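Local coordinates for protein bottromycin amidohydrolase (Streptomyces purpureus, PDB 6I5S) that acts as a thiazoline-specific, zinc-containing amidohydrolase and serves as gatekeeper in the biosynthesis of the peptide antibiotic bottromycin, at residues A[211-216]-A[237-242]; A[219-224]-A[261-266]; A[228-233]-A[327-332]; A[340-345]-A[385-390]. One frame throughout, in Å; residues are numbered along the deposited sequence.

Contact 1 of 4, residues A[211-216]-A[237-242]; sequences VPQAVR and VFRLPA
Two surface loops of the amidohydrolase fold, one following the zinc ligand His210 and the other following strand 226-228, are joined by the side chains of Gln213 and Arg239. Each loop has a local fold of its own: Pro212 to Val215 form a type I beta turn, and residues 237-239 a short 3-10 segment. The two backbones stay well apart, the CA atoms of Gln213 and Arg239 being 10.8 Å from each other, and the side chains bridge the interval from opposite directions. Arg239 turns at its third torsion (chi3 55°), which swings the guanidinium out of line with CB, CG and CD. NE then gives a weak hydrogen bond to Gln213 OE1 at 3.0 Å, bent to 134°. The stronger partner lies outside the pair, since Arg239 NH1 forms a salt bridge with Asp187. With a leucine here, Asp187 would probably be left without its mate in charge and the amide of Gln213 would lose its weak partner. The two groups do not pair flat: their planes are 67° apart and OE1 meets the guanidinium obliquely, with Gln213 NE2 3.5 Å from Arg239 NH2, both being donors.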
loop_
_atom_site.group_PDB
_atom_site.type_symbol
_atom_site.label_atom_id
_atom_site.label_comp_id
_atom_site.label_asym_id
_atom_site.label_seq_id
_atom_site.Cartn_x
_atom_site.Cartn_y
_atom_site.Cartn_z
ATOM N N VAL A 211 1.547 -17.444 -0.891
ATOM C CA VAL A 211 2.008 -18.716 -1.454
ATOM C C VAL A 211 1.173 -19.809 -0.810
ATOM O O VAL A 211 1.209 -19.954 0.412
ATOM C CB VAL A 211 3.509 -18.980 -1.204
ATOM C CG1 VAL A 211 3.934 -20.393 -1.651
ATOM C CG2 VAL A 211 4.365 -17.885 -1.889
ATOM N N PRO A 212 0.419 -20.603 -1.561
ATOM C CA PRO A 212 -0.425 -21.610 -0.900
ATOM C C PRO A 212 0.405 -22.686 -0.246
ATOM O O PRO A 212 1.487 -23.040 -0.705
ATOM C CB PRO A 212 -1.263 -22.171 -2.044
ATOM C CG PRO A 212 -1.250 -21.066 -3.075
ATOM C CD PRO A 212 0.102 -20.488 -3.003
ATOM N N GLN A 213 -0.109 -23.183 0.875
ATOM C CA GLN A 213 0.608 -24.192 1.645
ATOM C C GLN A 213 0.944 -25.413 0.802
ATOM O O GLN A 213 2.006 -26.036 1.006
ATOM C CB GLN A 213 -0.234 -24.613 2.841
ATOM C CG GLN A 213 -0.300 -23.582 3.934
ATOM C CD GLN A 213 -0.455 -24.190 5.313
ATOM O OE1 GLN A 213 -0.144 -23.530 6.301
ATOM N NE2 GLN A 213 -0.937 -25.447 5.394
ATOM N N ALA A 214 0.079 -25.749 -0.139
ATOM C CA ALA A 214 0.256 -26.957 -0.944
ATOM C C ALA A 214 1.099 -26.728 -2.178
ATOM O O ALA A 214 1.169 -27.618 -3.032
ATOM C CB ALA A 214 -1.103 -27.515 -1.359
ATOM N N VAL A 215 1.702 -25.551 -2.315
ATOM C CA VAL A 215 2.493 -25.194 -3.489
ATOM C C VAL A 215 3.950 -24.943 -3.090
ATOM O O VAL A 215 4.236 -24.169 -2.155
ATOM C CB VAL A 215 1.910 -23.978 -4.199
ATOM C CG1 VAL A 215 2.822 -23.498 -5.365
ATOM C CG2 VAL A 215 0.472 -24.291 -4.742
ATOM N N ARG A 216 4.857 -25.515 -3.878
ATOM C CA ARG A 216 6.285 -25.286 -3.720
ATOM C C ARG A 216 6.621 -23.817 -3.889
ATOM O O ARG A 216 6.104 -23.114 -4.760
ATOM C CB ARG A 216 7.070 -26.090 -4.758
ATOM C CG ARG A 216 7.017 -27.641 -4.592
ATOM C CD ARG A 216 7.552 -28.317 -5.832
ATOM N NE ARG A 216 7.621 -29.784 -5.723
ATOM C CZ ARG A 216 6.604 -30.609 -5.953
ATOM N NH1 ARG A 216 5.422 -30.120 -6.311
ATOM N NH2 ARG A 216 6.764 -31.934 -5.832
ATOM N N VAL A 237 2.079 -18.116 10.154
ATOM C CA VAL A 237 1.843 -18.590 11.514
ATOM C C VAL A 237 0.510 -18.117 12.069
ATOM O O VAL A 237 0.032 -18.650 13.072
ATOM C CB VAL A 237 2.998 -18.148 12.445
ATOM C CG1 VAL A 237 4.306 -18.789 11.998
ATOM C CG2 VAL A 237 3.146 -16.645 12.505
ATOM N N PHE A 238 -0.163 -17.176 11.395
ATOM C CA PHE A 238 -1.447 -16.714 11.916
ATOM C C PHE A 238 -2.546 -17.728 11.662
ATOM O O PHE A 238 -3.611 -17.610 12.271
ATOM C CB PHE A 238 -1.754 -15.312 11.362
ATOM C CG PHE A 238 -0.645 -14.361 11.640
ATOM C CD1 PHE A 238 -0.427 -13.877 12.940
ATOM C CD2 PHE A 238 0.269 -14.032 10.664
ATOM C CE1 PHE A 238 0.658 -13.062 13.226
ATOM C CE2 PHE A 238 1.345 -13.198 10.959
ATOM C CZ PHE A 238 1.546 -12.730 12.237
ATOM N N ARG A 239 -2.236 -18.793 10.908
ATOM C CA ARG A 239 -3.121 -19.958 10.799
ATOM C C ARG A 239 -3.030 -20.867 12.006
ATOM O O ARG A 239 -3.847 -21.781 12.116
ATOM C CB ARG A 239 -2.805 -20.793 9.562
ATOM C CG ARG A 239 -3.089 -20.060 8.241
ATOM C CD ARG A 239 -2.356 -20.684 7.080
ATOM N NE ARG A 239 -2.652 -22.102 6.954
ATOM C CZ ARG A 239 -3.792 -22.586 6.487
ATOM N NH1 ARG A 239 -4.766 -21.769 6.110
ATOM N NH2 ARG A 239 -3.961 -23.896 6.410
ATOM N N LEU A 240 -2.077 -20.625 12.911
ATOM C CA LEU A 240 -1.878 -21.480 14.085
ATOM C C LEU A 240 -2.547 -20.870 15.303
ATOM O O LEU A 240 -2.843 -19.671 15.323
ATOM C CB LEU A 240 -0.372 -21.661 14.387
ATOM C CG LEU A 240 0.434 -22.228 13.211
ATOM C CD1 LEU A 240 1.905 -22.026 13.419
ATOM C CD2 LEU A 240 0.095 -23.712 13.006
ATOM N N PRO A 241 -2.770 -21.669 16.358
ATOM C CA PRO A 241 -3.204 -21.096 17.643
ATOM C C PRO A 241 -2.254 -20.008 18.130
ATOM O O PRO A 241 -1.031 -20.083 17.945
ATOM C CB PRO A 241 -3.200 -22.300 18.593
ATOM C CG PRO A 241 -3.294 -23.503 17.704
ATOM C CD PRO A 241 -2.578 -23.127 16.434
ATOM N N ALA A 242 -2.830 -18.994 18.784
ATOM C CA ALA A 242 -2.043 -17.837 19.210
ATOM C C ALA A 242 -0.822 -18.224 20.040
ATOM O O ALA A 242 0.233 -17.590 19.923
ATOM C CB ALA A 242 -2.931 -16.874 19.990
#

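Contact 2 of 4, residues A[219-224]-A[261-266]; sequences VALRTM and LAEAAG
Leu221 reaches from helix 217-223 to the short 3-10 segment 262-264, and its course from CB outward illustrates how one methyl can carry an interface. CB leaves the helix toward the other segment, and CG, set anti to the carbonyl carbon (chi1 -69°), carries the chain onward without closely touching that segment. The work falls to CD1; CD2 does not touch that segment. The CD1 methyl lies 3.8 Å from Glu263 O and 3.9 Å from Glu263 CB, then 4.4 Å from Ala264 CB, and so rests against both backbone and side-chain atoms of the turn. The leucine and glutamate side chains cross at about a right angle, and the glutamate meets the methyl with its CB and carbonyl O. No hydrogen bond spans the contact, and the polar groups are served locally: Ala264 N bonds to Leu261 O at 2.8 Å, while Glu263 O receives a weak bond from His267 ND1. Near the helix end, Thr223 OG1 hydrogen-bonds back to Val219 O at 2.8 Å. Ala264 also touches Leu336, so the turn is wedged between helix 217-223 and helix 316-338, just ahead of strand 268-270; on the far side of the shorter helix, Thr223 packs against helix 190-203.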
loop_
_atom_site.group_PDB
_atom_site.type_symbol
_atom_site.label_atom_id
_atom_site.label_comp_id
_atom_site.label_asym_id
_atom_site.label_seq_id
_atom_site.Cartn_x
_atom_site.Cartn_y
_atom_site.Cartn_z
ATOM N N VAL A 219 7.823 -22.882 -7.399
ATOM C CA VAL A 219 6.714 -22.807 -8.356
ATOM C C VAL A 219 5.928 -21.503 -8.193
ATOM O O VAL A 219 5.564 -20.832 -9.176
ATOM C CB VAL A 219 5.825 -24.061 -8.181
ATOM C CG1 VAL A 219 4.608 -23.990 -9.017
ATOM C CG2 VAL A 219 6.617 -25.306 -8.472
ATOM N N ALA A 220 5.639 -21.112 -6.956
ATOM C CA ALA A 220 4.902 -19.889 -6.724
ATOM C C ALA A 220 5.681 -18.677 -7.212
ATOM O O ALA A 220 5.105 -17.756 -7.812
ATOM C CB ALA A 220 4.575 -19.745 -5.250
ATOM N N LEU A 221 6.989 -18.645 -6.968
ATOM C CA LEU A 221 7.791 -17.491 -7.347
ATOM C C LEU A 221 7.818 -17.301 -8.847
ATOM O O LEU A 221 7.831 -16.168 -9.328
ATOM C CB LEU A 221 9.224 -17.618 -6.836
ATOM C CG LEU A 221 9.363 -17.513 -5.335
ATOM C CD1 LEU A 221 10.841 -17.885 -4.940
ATOM C CD2 LEU A 221 8.953 -16.184 -4.792
ATOM N N ARG A 222 7.836 -18.377 -9.612
ATOM C CA ARG A 222 7.904 -18.203 -11.049
ATOM C C ARG A 222 6.546 -18.041 -11.718
ATOM O O ARG A 222 6.513 -17.706 -12.899
ATOM C CB ARG A 222 8.683 -19.363 -11.712
ATOM C CG ARG A 222 8.109 -20.708 -11.562
ATOM C CD ARG A 222 8.959 -21.744 -12.436
ATOM N NE ARG A 222 8.851 -23.108 -11.991
ATOM C CZ ARG A 222 7.870 -23.941 -12.314
ATOM N NH1 ARG A 222 6.863 -23.519 -13.078
ATOM N NH2 ARG A 222 7.900 -25.202 -11.863
ATOM N N THR A 223 5.437 -18.260 -11.018
ATOM C CA THR A 223 4.113 -18.141 -11.632
ATOM C C THR A 223 3.311 -16.959 -11.107
ATOM O O THR A 223 2.433 -16.464 -11.814
ATOM C CB THR A 223 3.271 -19.416 -11.434
ATOM O OG1 THR A 223 3.122 -19.708 -10.041
ATOM C CG2 THR A 223 3.880 -20.618 -12.137
ATOM N N MET A 224 3.592 -16.470 -9.909
ATOM C CA MET A 224 2.820 -15.376 -9.337
ATOM C C MET A 224 3.464 -14.020 -9.621
ATOM O O MET A 224 4.684 -13.859 -9.549
ATOM C CB MET A 224 2.662 -15.569 -7.816
ATOM C CG MET A 224 1.802 -16.833 -7.484
ATOM S SD MET A 224 1.652 -17.163 -5.713
ATOM C CE MET A 224 0.751 -15.733 -5.079
ATOM N N LEU A 261 17.165 -17.960 -1.545
ATOM C CA LEU A 261 16.673 -16.619 -1.863
ATOM C C LEU A 261 16.900 -16.209 -3.324
ATOM O O LEU A 261 16.130 -15.426 -3.865
ATOM C CB LEU A 261 17.332 -15.562 -0.959
ATOM C CG LEU A 261 17.127 -15.731 0.550
ATOM C CD1 LEU A 261 17.721 -14.556 1.308
ATOM C CD2 LEU A 261 15.682 -15.871 0.924
ATOM N N ALA A 262 17.972 -16.706 -3.953
ATOM C CA ALA A 262 18.238 -16.368 -5.352
ATOM C C ALA A 262 17.123 -16.831 -6.285
ATOM O O ALA A 262 17.037 -16.352 -7.422
ATOM C CB ALA A 262 19.561 -16.981 -5.807
ATOM N N GLU A 263 16.280 -17.765 -5.843
ATOM C CA GLU A 263 15.090 -18.095 -6.609
ATOM C C GLU A 263 14.165 -16.888 -6.743
ATOM O O GLU A 263 13.307 -16.869 -7.627
ATOM C CB GLU A 263 14.355 -19.255 -5.948
ATOM C CG GLU A 263 14.991 -20.628 -6.213
ATOM C CD GLU A 263 14.462 -21.717 -5.281
ATOM O OE1 GLU A 263 13.310 -21.594 -4.804
ATOM O OE2 GLU A 263 15.196 -22.697 -5.023
ATOM N N ALA A 264 14.332 -15.873 -5.907
ATOM C CA ALA A 264 13.440 -14.724 -5.962
ATOM C C ALA A 264 13.938 -13.611 -6.876
ATOM O O ALA A 264 13.269 -12.578 -6.982
ATOM C CB ALA A 264 13.211 -14.167 -4.555
ATOM N N ALA A 265 15.061 -13.794 -7.560
ATOM C CA ALA A 265 15.573 -12.718 -8.399
ATOM C C ALA A 265 14.581 -12.380 -9.493
ATOM O O ALA A 265 14.079 -13.264 -10.179
ATOM C CB ALA A 265 16.926 -13.108 -8.997
ATOM N N GLY A 266 14.276 -11.086 -9.632
ATOM C CA GLY A 266 13.310 -10.599 -10.577
ATOM C C GLY A 266 11.873 -10.666 -10.146
ATOM O O GLY A 266 11.012 -10.166 -10.869
#

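Contact 3 of 4, residues A[228-233]-A[327-332]; sequences EHLYGF and DRLGRI. With ZN (zinc ion), chain B.
Leu230 lays its CD1 methyl over the backbone of helix 316-338, 3.6 Å from Leu329 O and 4.1 Å from Leu329 CB. The two leucine side chains slide past each other in opposite directions, so the methyl of one meets the root of the other. Ile332, one turn further along the helix, adds its CG2 at 4.5 Å from the same CD1 atom. The leucine owes its place to a type I' beta turn from Glu228 to Tyr231, in which His229 and Leu230 both take positive phi (70° and 63°) and Tyr231 N returns to Glu228 O.

This turn also presents a metal ligand, an example of a barrel strand ending in a binding residue. His229 NE2 binds a zinc ion at 2.2 Å; His210, the carboxylated lysine Xaa183 and two waters complete the site, and Xaa183 is shared with the second zinc, as in binuclear members of the amidohydrolase superfamily. The imidazole ND1 is hydrogen-bonded to Thr272, which fixes the rotation of the ring, and Glu228 CB covers one face off centre, 3.7 Å above its plane. Within the turn, His229 CB sits 3.5 Å above the plane of the Tyr231 ring, over its centre. Leu230 also touches Val269 of strand 268-270, and Leu329 reaches Leu273 and Trp276, so the metal-bearing turn after strand 226-228 lies against helices 316-338 and 273-280.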
loop_
_atom_site.group_PDB
_atom_site.type_symbol
_atom_site.label_atom_id
_atom_site.label_comp_id
_atom_site.label_asym_id
_atom_site.label_seq_id
_atom_site.Cartn_x
_atom_site.Cartn_y
_atom_site.Cartn_z
ATOM N N GLU A 228 3.065 -12.032 -1.061
ATOM C CA GLU A 228 2.851 -11.105 0.039
ATOM C C GLU A 228 3.311 -11.704 1.372
ATOM O O GLU A 228 3.191 -12.912 1.623
ATOM C CB GLU A 228 1.367 -10.714 0.160
ATOM C CG GLU A 228 0.680 -10.386 -1.207
ATOM C CD GLU A 228 1.326 -9.206 -1.851
ATOM O OE1 GLU A 228 1.362 -8.154 -1.172
ATOM O OE2 GLU A 228 1.815 -9.317 -2.995
ATOM N N HIS A 229 3.751 -10.810 2.236
ATOM C CA HIS A 229 4.004 -11.057 3.663
ATOM C C HIS A 229 5.204 -11.951 3.918
ATOM O O HIS A 229 5.421 -12.347 5.078
ATOM C CB HIS A 229 2.785 -11.695 4.359
ATOM C CG HIS A 229 1.468 -11.076 4.045
ATOM N ND1 HIS A 229 1.177 -9.750 4.284
ATOM C CD2 HIS A 229 0.321 -11.631 3.550
ATOM C CE1 HIS A 229 -0.073 -9.506 3.915
ATOM N NE2 HIS A 229 -0.611 -10.629 3.481
ATOM N N LEU A 230 6.025 -12.241 2.907
ATOM C CA LEU A 230 7.095 -13.243 2.979
ATOM C C LEU A 230 6.567 -14.663 3.209
ATOM O O LEU A 230 7.364 -15.583 3.448
ATOM C CB LEU A 230 8.140 -12.859 4.062
ATOM C CG LEU A 230 8.851 -11.524 3.843
ATOM C CD1 LEU A 230 9.822 -11.257 5.000
ATOM C CD2 LEU A 230 9.597 -11.544 2.526
ATOM N N TYR A 231 5.251 -14.909 3.090
ATOM C CA TYR A 231 4.796 -16.271 3.261
ATOM C C TYR A 231 5.413 -17.114 2.160
ATOM O O TYR A 231 5.670 -16.626 1.052
ATOM C CB TYR A 231 3.289 -16.381 3.237
ATOM C CG TYR A 231 2.577 -15.666 4.368
ATOM C CD1 TYR A 231 3.211 -15.355 5.557
ATOM C CD2 TYR A 231 1.259 -15.275 4.234
ATOM C CE1 TYR A 231 2.522 -14.690 6.549
ATOM C CE2 TYR A 231 0.588 -14.639 5.216
ATOM C CZ TYR A 231 1.210 -14.361 6.379
ATOM O OH TYR A 231 0.512 -13.672 7.370
ATOM N N GLY A 232 5.719 -18.351 2.502
ATOM C CA GLY A 232 6.530 -19.173 1.609
ATOM C C GLY A 232 7.978 -19.223 2.041
ATOM O O GLY A 232 8.560 -20.289 2.182
ATOM N N PHE A 233 8.581 -18.053 2.243
ATOM C CA PHE A 233 9.885 -18.006 2.914
ATOM C C PHE A 233 9.739 -18.329 4.398
ATOM O O PHE A 233 10.626 -18.948 5.007
ATOM C CB PHE A 233 10.519 -16.627 2.731
ATOM C CG PHE A 233 10.828 -16.290 1.286
ATOM C CD1 PHE A 233 11.949 -16.841 0.662
ATOM C CD2 PHE A 233 9.968 -15.510 0.554
ATOM C CE1 PHE A 233 12.205 -16.573 -0.669
ATOM C CE2 PHE A 233 10.213 -15.230 -0.772
ATOM C CZ PHE A 233 11.354 -15.758 -1.377
ATOM N N ASP A 327 12.332 -7.983 13.199
ATOM C CA ASP A 327 13.577 -7.419 12.699
ATOM C C ASP A 327 14.255 -8.386 11.727
ATOM O O ASP A 327 14.805 -7.975 10.700
ATOM C CB ASP A 327 14.521 -7.100 13.858
ATOM C CG ASP A 327 14.062 -5.912 14.710
ATOM O OD1 ASP A 327 13.223 -5.085 14.262
ATOM O OD2 ASP A 327 14.598 -5.782 15.830
ATOM N N ARG A 328 14.294 -9.667 12.077
ATOM C CA ARG A 328 14.880 -10.684 11.199
ATOM C C ARG A 328 14.126 -10.799 9.883
ATOM O O ARG A 328 14.742 -11.024 8.842
ATOM C CB ARG A 328 14.915 -12.048 11.902
ATOM C CG ARG A 328 15.932 -12.058 13.087
ATOM C CD ARG A 328 16.142 -13.420 13.700
ATOM N NE ARG A 328 16.731 -14.319 12.727
ATOM C CZ ARG A 328 16.860 -15.620 12.912
ATOM N NH1 ARG A 328 16.438 -16.164 14.046
ATOM N NH2 ARG A 328 17.399 -16.367 11.961
ATOM N N LEU A 329 12.800 -10.692 9.922
ATOM C CA LEU A 329 12.004 -10.634 8.678
ATOM C C LEU A 329 12.452 -9.467 7.797
ATOM O O LEU A 329 12.580 -9.609 6.563
ATOM C CB LEU A 329 10.516 -10.509 8.996
ATOM C CG LEU A 329 9.831 -11.708 9.680
ATOM C CD1 LEU A 329 8.345 -11.485 9.820
ATOM C CD2 LEU A 329 10.038 -12.978 8.898
ATOM N N GLY A 330 12.752 -8.320 8.412
ATOM C CA GLY A 330 13.235 -7.202 7.631
ATOM C C GLY A 330 14.577 -7.493 7.011
ATOM O O GLY A 330 14.826 -7.122 5.864
ATOM N N ARG A 331 15.474 -8.166 7.757
ATOM C CA ARG A 331 16.760 -8.540 7.170
ATOM C C ARG A 331 16.589 -9.542 6.039
ATOM O O ARG A 331 17.358 -9.517 5.073
ATOM C CB ARG A 331 17.712 -9.052 8.263
ATOM C CG ARG A 331 18.098 -7.925 9.259
ATOM C CD ARG A 331 19.353 -8.292 10.027
ATOM N NE ARG A 331 19.096 -9.302 11.052
ATOM C CZ ARG A 331 18.550 -9.039 12.232
ATOM N NH1 ARG A 331 18.192 -7.797 12.543
ATOM N NH2 ARG A 331 18.365 -10.017 13.100
ATOM N N ILE A 332 15.573 -10.397 6.114
ATOM C CA ILE A 332 15.286 -11.313 5.001
ATOM C C ILE A 332 14.841 -10.533 3.767
ATOM O O ILE A 332 15.312 -10.806 2.646
ATOM C CB ILE A 332 14.229 -12.347 5.400
ATOM C CG1 ILE A 332 14.803 -13.300 6.445
ATOM C CG2 ILE A 332 13.778 -13.117 4.152
ATOM C CD1 ILE A 332 13.796 -14.257 7.016
HETATM ZN ZN ZN B . -2.643 -11.438 3.524
HETATM O O HOH W 1 -4.372 -11.946 4.683
HETATM O O HOH W 2 -3.312 -9.624 4.648
#

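Contact 4 of 4, residues A[340-345]-A[385-390]; sequences GARLLV and AYDVMG
The guanidinium of Arg342 meets Asp387 at its edge, where OD2 and water 3 both lie close to its plane. The carboxylate is turned nearly perpendicular, its plane 83° from the guanidinium, and a single oxygen, OD2, meets the arginine. NH2 forms a salt bridge with OD2 at 2.9 Å, the N-H bent to 137° and directed to the anti lone pair of the oxygen. Water 3 accepts from Arg342 NH1 at 3.0 Å and gives a weak, longer bond to the same Asp387 OD2. A bend at chi3 (77°) brings the guanidinium round to this position, where NH2 has Asp384 as a second charged partner. A methionine in its place would probably leave Asp384 and Asp387 close together without their shared positive charge.

Beside this salt bridge the contact is apolar and buried. Leu344 divides its methyls: CD2 rests on the helix backbone, 3.7 Å from Ala385 CA, while CD1 packs 3.9 Å from Val388 CG1. Glycines close the adjoining helices, Gly340 and Gly390 each taking positive phi in a Schellman motif. Strand 342-343 runs parallel beside 268-270, which has 226-228 on its other side, and Val345 just after it bonds to Ala93 of strand 84-95. Helix 383-388 packs against these strands: Leu344 and Val388 both touch Phe268, and Ala385 reaches Val91 of strand 84-95.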
loop_
_atom_site.group_PDB
_atom_site.type_symbol
_atom_site.label_atom_id
_atom_site.label_comp_id
_atom_site.label_asym_id
_atom_site.label_seq_id
_atom_site.Cartn_x
_atom_site.Cartn_y
_atom_site.Cartn_z
ATOM N N GLY A 340 18.275 -9.638 -5.892
ATOM C CA GLY A 340 17.610 -9.175 -7.090
ATOM C C GLY A 340 16.095 -9.203 -7.044
ATOM O O GLY A 340 15.469 -8.937 -8.080
ATOM N N ALA A 341 15.487 -9.607 -5.925
ATOM C CA ALA A 341 14.041 -9.478 -5.776
ATOM C C ALA A 341 13.648 -8.003 -5.847
ATOM O O ALA A 341 14.440 -7.100 -5.586
ATOM C CB ALA A 341 13.535 -10.032 -4.443
ATOM N N ARG A 342 12.394 -7.777 -6.166
ATOM C CA ARG A 342 11.872 -6.437 -6.414
ATOM C C ARG A 342 10.907 -6.151 -5.280
ATOM O O ARG A 342 9.742 -6.552 -5.293
ATOM C CB ARG A 342 11.239 -6.340 -7.830
ATOM C CG ARG A 342 12.265 -6.602 -8.946
ATOM C CD ARG A 342 11.644 -6.631 -10.344
ATOM N NE ARG A 342 11.382 -5.249 -10.737
ATOM C CZ ARG A 342 10.879 -4.892 -11.915
ATOM N NH1 ARG A 342 10.607 -5.813 -12.835
ATOM N NH2 ARG A 342 10.650 -3.620 -12.173
ATOM N N LEU A 343 11.375 -5.389 -4.316
ATOM C CA LEU A 343 10.552 -5.135 -3.144
ATOM C C LEU A 343 9.468 -4.091 -3.428
ATOM O O LEU A 343 9.607 -3.237 -4.298
ATOM C CB LEU A 343 11.396 -4.654 -1.987
ATOM C CG LEU A 343 12.276 -5.708 -1.341
ATOM C CD1 LEU A 343 13.159 -4.992 -0.259
ATOM C CD2 LEU A 343 11.502 -6.780 -0.714
ATOM N N LEU A 344 8.386 -4.196 -2.666
ATOM C CA LEU A 344 7.241 -3.279 -2.719
ATOM C C LEU A 344 6.940 -2.823 -1.302
ATOM O O LEU A 344 7.260 -3.500 -0.309
ATOM C CB LEU A 344 5.981 -3.983 -3.326
ATOM C CG LEU A 344 6.172 -4.580 -4.713
ATOM C CD1 LEU A 344 4.974 -5.500 -5.055
ATOM C CD2 LEU A 344 6.249 -3.420 -5.729
ATOM N N VAL A 345 6.293 -1.671 -1.205
ATOM C CA VAL A 345 5.938 -1.070 0.073
ATOM C C VAL A 345 4.442 -1.219 0.253
ATOM O O VAL A 345 3.667 -0.476 -0.373
ATOM C CB VAL A 345 6.346 0.400 0.142
ATOM C CG1 VAL A 345 6.034 0.914 1.474
ATOM C CG2 VAL A 345 7.799 0.611 -0.208
ATOM N N ALA A 385 6.374 -0.566 -8.098
ATOM C CA ALA A 385 4.934 -0.785 -7.895
ATOM C C ALA A 385 4.145 -0.512 -9.172
ATOM O O ALA A 385 3.205 -1.237 -9.508
ATOM C CB ALA A 385 4.407 0.062 -6.751
ATOM N N TYR A 386 4.504 0.514 -9.918
ATOM C CA TYR A 386 3.803 0.711 -11.190
ATOM C C TYR A 386 4.055 -0.481 -12.104
ATOM O O TYR A 386 3.168 -0.937 -12.814
ATOM C CB TYR A 386 4.254 2.005 -11.851
ATOM C CG TYR A 386 3.834 3.230 -11.026
ATOM C CD1 TYR A 386 2.499 3.432 -10.696
ATOM C CD2 TYR A 386 4.763 4.159 -10.567
ATOM C CE1 TYR A 386 2.091 4.518 -9.936
ATOM C CE2 TYR A 386 4.364 5.275 -9.779
ATOM C CZ TYR A 386 3.021 5.426 -9.472
ATOM O OH TYR A 386 2.547 6.499 -8.730
ATOM N N ASP A 387 5.261 -1.045 -12.054
ATOM C CA ASP A 387 5.542 -2.240 -12.876
ATOM C C ASP A 387 4.727 -3.460 -12.442
ATOM O O ASP A 387 4.180 -4.182 -13.306
ATOM C CB ASP A 387 7.045 -2.586 -12.851
ATOM C CG ASP A 387 7.853 -1.721 -13.788
ATOM O OD1 ASP A 387 7.260 -0.908 -14.531
ATOM O OD2 ASP A 387 9.086 -1.861 -13.791
ATOM N N VAL A 388 4.616 -3.697 -11.143
ATOM C CA VAL A 388 3.875 -4.882 -10.686
ATOM C C VAL A 388 2.392 -4.762 -11.025
ATOM O O VAL A 388 1.695 -5.780 -11.217
ATOM C CB VAL A 388 4.083 -5.123 -9.168
ATOM C CG1 VAL A 388 3.215 -4.211 -8.287
ATOM C CG2 VAL A 388 3.818 -6.604 -8.867
ATOM N N MET A 389 1.878 -3.537 -11.090
ATOM C CA MET A 389 0.485 -3.295 -11.491
ATOM C C MET A 389 0.269 -3.293 -12.986
ATOM O O MET A 389 -0.894 -3.204 -13.449
ATOM C CB MET A 389 0.029 -1.958 -10.924
ATOM C CG MET A 389 -0.127 -1.952 -9.406
ATOM S SD MET A 389 -0.874 -0.439 -8.717
ATOM C CE MET A 389 0.335 0.805 -9.193
ATOM N N GLY A 390 1.333 -3.369 -13.774
ATOM C CA GLY A 390 1.153 -3.411 -15.201
ATOM C C GLY A 390 0.892 -2.054 -15.797
ATOM O O GLY A 390 0.405 -1.969 -16.934
HETATM O O HOH W 3 9.243 -4.818 -15.281
#

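Read from the N terminus, the first three contacts interlock. Contact 1 closes a loop of 20 residues, contact 2 one of 36 and contact 3 one of 93, and since all first segments precede any second one and the second ones keep the same order, each crosses the others. Contacts 1 and 2 meet where Val211 packs on Ala220. Phe233 of contact 3 touches Leu221, Leu261 and Ala264 of contact 2. Contact 4 follows in series and closes a loop of 39 residues, helix 316-338 leading from contact 3 into strand 342-343, and a probable hydrogen bond from Gly266 N to Gly340 O ties it to contact 2. Together they join zinc-bearing loops, helices and parallel strands.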